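Local coordinates for protein beta-galacturonidase (Eisenbergiella tayi, PDB 6NCW) that acts as a glycoside hydrolase family 2 beta-galacturonidase, binding galacturonate and probably releasing it from beta-linked substrates, with possible beta-glucuronidase activity as well, at residues R412-I417 with L443-Q448; W449-N452 with G456-K459. One frame throughout, in Å; residues are numbered along the deposited sequence.

Contact 1. Residues R412-I417 with L443-Q448; sequences RFKTDI and LDELYQ
Lys414 reaches from the 412-417 loop to Glu445 on helix 443-448, and its chain can be followed atom by atom. CB carries it off the backbone, and CG then lies 4.0 Å above the plane of the neighbouring Phe413 ring, offset toward the rim. Crossing the Glu445 side chain at about a right angle, Lys414 brings CD to 3.6 Å from Glu445 OE1. A bend at chi3 (27°, well short of a staggered value) then folds it so that Lys414 NZ meets Glu445 OE1 at 2.6 Å, a short salt bridge. The ammonium arrives on the anti side of OE1, 22° out of the carboxylate plane.

That same oxygen also serves Phe413: Glu445 OE1 sits 3.5 Å from Phe413 CE1, near the ring plane and at the ring edge, where the partly positive C-H groups should suit an anion. Ring and carboxylate planes are 62° apart, which rules out parallel stacking. Phe413 CE2 packs on Leu446 CB at 3.6 Å, in an oblique approach, while Phe413 CD2 touches Leu446 CD1 at 4.0 Å. The ring thus meets buried aliphatic carbon through CE2 and CD2, and the carboxylate through CE1. Tyr442, one turn before Leu446, stacks with the ring as well.

The arrangement belongs to the TIM barrel of this family 2 hydrolase: a loop leaving the C-terminal end of strand 406-410 is fastened to the outer helix 439-453. The galacturonate site lies nearby: the Phe413 side chain is about 11 Å from that of Tyr434, a residue seen to bind galacturonate.

Contact 2. Residues W449-N452 with G456-K459; sequences WIQN and GTGK
Two direct hydrogen bonds join Gln451 to the turn formed by Gly456-Lys459, one from its backbone and one from its side chain. Thr457 OG1 donates to Gln451 O at 2.8 Å, lying in the carbonyl plane on a lone pair, with a C=O...donor angle of 120°. Having OG1 anti to the Thr457 backbone N turns the hydroxyl onto this helix carbonyl, and Thr457 CB also comes within 3.6 Å of Ile450 O. The second bond runs from Gly458 N to Gln451 OE1 at 2.9 Å and is almost straight (172° at the hydrogen), although the donor is somewhat tilted from the plane of the amide. Gln451 can present its amide in this way because the chain bends at chi2 (-52°).

The other end of the amide is used too. Gln451 NE2 donates to a water at 2.9 Å, and that water donates in turn to Gly456 O at 2.8 Å and to Lys459 O at 2.7 Å. With OE1 and NE2 both engaged, the flip of the amide is well defined. Ile450 CG2 makes a loose van der Waals contact with the carbonyl of Gly456, 4.0 Å from its O.

The geometry of the turn positions these partners. It is a type II beta turn with Thr457 and Gly458 at its corners, and the positive phi of Gly458 suits the third position. Further out, Ser454 OG is hydrogen-bonded to both Ile450 O and Gly456 N, linking the helix carbonyl to the start of the turn. Lys459 NZ bonds to Leu419 O and Pro422 O in the loop that leads into strand 425-428. Ile450 packs on Val425 and Tyr427 of strand 425-428. The turn follows the end of helix 439-453 and leads into barrel strand 461-466.

Contacts 1 and 2 lie in series along the chain, their centres 9 Å apart, and both use helix 439-453 of the TIM-barrel domain. Contact 1 draws on the middle of the helix, contact 2 on its last turns. They touch directly through Trp449, whose CZ2 packs 3.4 Å from Lys414 O, so the indole of contact 2's helix segment packs against the loop of contact 1. Tyr427 of strand 425-428 is common to both, touching Leu446, Trp449 and Ile450. Contact 1, about 10 Å from the nearest annotated galacturonate residue, joins the helix to the loop after strand 406-410, whereas contact 2 lies far from that site, at the turn into strand 461-466.

Contact 1. Residues R412-I417 with L443-Q448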
# COMPACT_ATOMS: atom_id res chain seq x y z
N ARG A 412 23.02 28.29 4.25
CA ARG A 412 23.29 29.56 3.58
C ARG A 412 24.45 29.34 2.60
O ARG A 412 25.61 29.66 2.87
CB ARG A 412 23.60 30.66 4.59
CG ARG A 412 22.40 31.08 5.45
CD ARG A 412 21.08 31.03 4.66
NE ARG A 412 20.00 31.76 5.32
CZ ARG A 412 18.96 31.21 5.93
NH1 ARG A 412 18.83 29.89 5.98
NH2 ARG A 412 18.03 31.98 6.50
N PHE A 413 24.10 28.79 1.44
CA PHE A 413 25.06 28.35 0.43
C PHE A 413 25.89 29.52 -0.09
O PHE A 413 25.41 30.30 -0.92
CB PHE A 413 24.30 27.65 -0.70
CG PHE A 413 25.17 26.92 -1.68
CD1 PHE A 413 25.47 27.48 -2.92
CD2 PHE A 413 25.63 25.64 -1.40
CE1 PHE A 413 26.25 26.80 -3.84
CE2 PHE A 413 26.41 24.96 -2.33
CZ PHE A 413 26.71 25.54 -3.55
N LYS A 414 27.12 29.67 0.42
CA LYS A 414 28.09 30.68 -0.00
C LYS A 414 27.71 32.09 0.42
O LYS A 414 28.21 33.07 -0.14
CB LYS A 414 28.33 30.62 -1.52
CG LYS A 414 28.96 29.29 -1.96
CD LYS A 414 28.84 29.03 -3.44
CE LYS A 414 28.76 30.28 -4.28
NZ LYS A 414 28.60 29.87 -5.70
N THR A 415 26.85 32.22 1.44
CA THR A 415 26.43 33.51 1.97
C THR A 415 26.47 33.54 3.49
O THR A 415 26.12 34.57 4.09
CB THR A 415 25.00 33.84 1.50
OG1 THR A 415 24.08 32.90 2.07
CG2 THR A 415 24.89 33.77 -0.02
N ASP A 416 26.87 32.45 4.14
CA ASP A 416 26.99 32.40 5.59
C ASP A 416 28.09 33.34 6.05
O ASP A 416 29.22 33.28 5.54
CB ASP A 416 27.31 30.96 6.02
CG ASP A 416 26.99 30.69 7.50
OD1 ASP A 416 26.18 29.78 7.77
OD2 ASP A 416 27.57 31.36 8.39
N ILE A 417 27.79 34.22 7.01
CA ILE A 417 28.81 35.12 7.57
C ILE A 417 29.21 34.71 8.98
O ILE A 417 29.81 35.51 9.71
CB ILE A 417 28.35 36.59 7.53
CG1 ILE A 417 27.18 36.83 8.48
CG2 ILE A 417 27.96 37.01 6.12
CD1 ILE A 417 26.71 38.28 8.52
N LEU A 443 29.13 19.83 -4.27
CA LEU A 443 29.94 19.73 -3.07
C LEU A 443 31.29 20.41 -3.26
O LEU A 443 31.78 21.10 -2.35
CB LEU A 443 30.10 18.25 -2.71
CG LEU A 443 30.86 17.88 -1.45
CD1 LEU A 443 30.35 18.71 -0.27
CD2 LEU A 443 30.68 16.40 -1.21
N ASP A 444 31.90 20.25 -4.44
CA ASP A 444 33.19 20.89 -4.70
C ASP A 444 33.06 22.41 -4.76
O ASP A 444 33.90 23.13 -4.22
CB ASP A 444 33.78 20.36 -6.01
CG ASP A 444 34.27 18.92 -5.87
OD1 ASP A 444 34.32 18.41 -4.72
OD2 ASP A 444 34.60 18.29 -6.90
N GLU A 445 32.00 22.91 -5.40
CA GLU A 445 31.79 24.35 -5.44
C GLU A 445 31.62 24.94 -4.04
O GLU A 445 32.19 25.98 -3.72
CB GLU A 445 30.58 24.67 -6.32
CG GLU A 445 30.06 26.07 -6.08
CD GLU A 445 28.86 26.42 -6.95
OE1 GLU A 445 28.21 27.45 -6.66
OE2 GLU A 445 28.58 25.69 -7.92
N LEU A 446 30.84 24.26 -3.19
CA LEU A 446 30.67 24.71 -1.80
C LEU A 446 31.98 24.62 -1.03
O LEU A 446 32.35 25.55 -0.30
CB LEU A 446 29.59 23.89 -1.11
CG LEU A 446 29.42 24.13 0.40
CD1 LEU A 446 29.05 25.59 0.73
CD2 LEU A 446 28.39 23.16 0.99
N TYR A 447 32.70 23.50 -1.16
CA TYR A 447 33.91 23.31 -0.37
C TYR A 447 34.98 24.34 -0.74
O TYR A 447 35.59 24.96 0.14
CB TYR A 447 34.46 21.90 -0.55
CG TYR A 447 35.59 21.64 0.41
CD1 TYR A 447 35.34 21.48 1.77
CD2 TYR A 447 36.91 21.62 -0.02
CE1 TYR A 447 36.36 21.27 2.67
CE2 TYR A 447 37.95 21.41 0.87
CZ TYR A 447 37.67 21.24 2.21
OH TYR A 447 38.70 21.04 3.10
N GLN A 448 35.19 24.55 -2.04
CA GLN A 448 36.17 25.53 -2.49
C GLN A 448 35.82 26.93 -2.01
O GLN A 448 36.69 27.66 -1.53
CB GLN A 448 36.26 25.48 -4.02
CG GLN A 448 37.58 24.95 -4.55
CD GLN A 448 37.84 23.49 -4.17
OE1 GLN A 448 37.25 22.57 -4.75
NE2 GLN A 448 38.75 23.28 -3.21

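Contact 2. Residues W449-N452 with G456-K459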
# COMPACT_ATOMS: atom_id res chain seq x y z
N TRP A 449 34.55 27.32 -2.10
CA TRP A 449 34.15 28.61 -1.56
C TRP A 449 34.47 28.72 -0.07
O TRP A 449 34.95 29.76 0.39
CB TRP A 449 32.65 28.85 -1.77
CG TRP A 449 32.22 30.10 -1.10
CD1 TRP A 449 32.29 31.37 -1.60
CD2 TRP A 449 31.67 30.23 0.22
NE1 TRP A 449 31.82 32.28 -0.68
CE2 TRP A 449 31.43 31.60 0.45
CE3 TRP A 449 31.34 29.31 1.23
CZ2 TRP A 449 30.88 32.08 1.63
CZ3 TRP A 449 30.80 29.80 2.41
CH2 TRP A 449 30.57 31.16 2.61
N ILE A 450 34.19 27.67 0.71
CA ILE A 450 34.51 27.72 2.13
C ILE A 450 36.01 27.94 2.33
O ILE A 450 36.42 28.76 3.16
CB ILE A 450 34.03 26.46 2.86
CG1 ILE A 450 32.50 26.43 2.98
CG2 ILE A 450 34.61 26.40 4.25
CD1 ILE A 450 31.97 25.06 3.35
N GLN A 451 36.85 27.23 1.55
CA GLN A 451 38.29 27.32 1.77
C GLN A 451 38.90 28.62 1.24
O GLN A 451 39.85 29.13 1.84
CB GLN A 451 39.01 26.14 1.13
CG GLN A 451 38.50 24.81 1.56
CD GLN A 451 38.44 24.68 3.07
OE1 GLN A 451 39.45 24.84 3.76
NE2 GLN A 451 37.26 24.39 3.59
N ASN A 452 38.37 29.17 0.14
CA ASN A 452 38.95 30.37 -0.47
C ASN A 452 38.27 31.68 -0.07
O ASN A 452 38.90 32.73 -0.20
CB ASN A 452 38.88 30.28 -2.01
CG ASN A 452 39.56 29.04 -2.56
OD1 ASN A 452 40.50 28.51 -1.97
ND2 ASN A 452 39.09 28.58 -3.71
N GLY A 456 35.66 30.09 7.47
CA GLY A 456 35.67 28.70 7.88
C GLY A 456 36.81 27.91 7.30
O GLY A 456 36.86 26.69 7.49
N THR A 457 37.73 28.57 6.59
CA THR A 457 38.77 27.87 5.84
C THR A 457 39.70 27.10 6.76
O THR A 457 40.02 27.55 7.87
CB THR A 457 39.57 28.86 4.98
OG1 THR A 457 40.61 28.16 4.30
CG2 THR A 457 40.20 29.97 5.86
N GLY A 458 40.13 25.92 6.31
CA GLY A 458 41.07 25.12 7.08
C GLY A 458 40.50 24.40 8.28
O GLY A 458 41.25 23.73 8.99
N LYS A 459 39.19 24.51 8.54
CA LYS A 459 38.55 23.81 9.65
C LYS A 459 37.97 22.47 9.20
O LYS A 459 37.83 22.22 8.00
CB LYS A 459 37.44 24.68 10.24
CG LYS A 459 37.90 25.92 10.99
CD LYS A 459 36.71 26.85 11.16
CE LYS A 459 37.07 28.05 11.98
NZ LYS A 459 35.90 28.89 12.32
O HOH W 1 36.64 24.15 6.45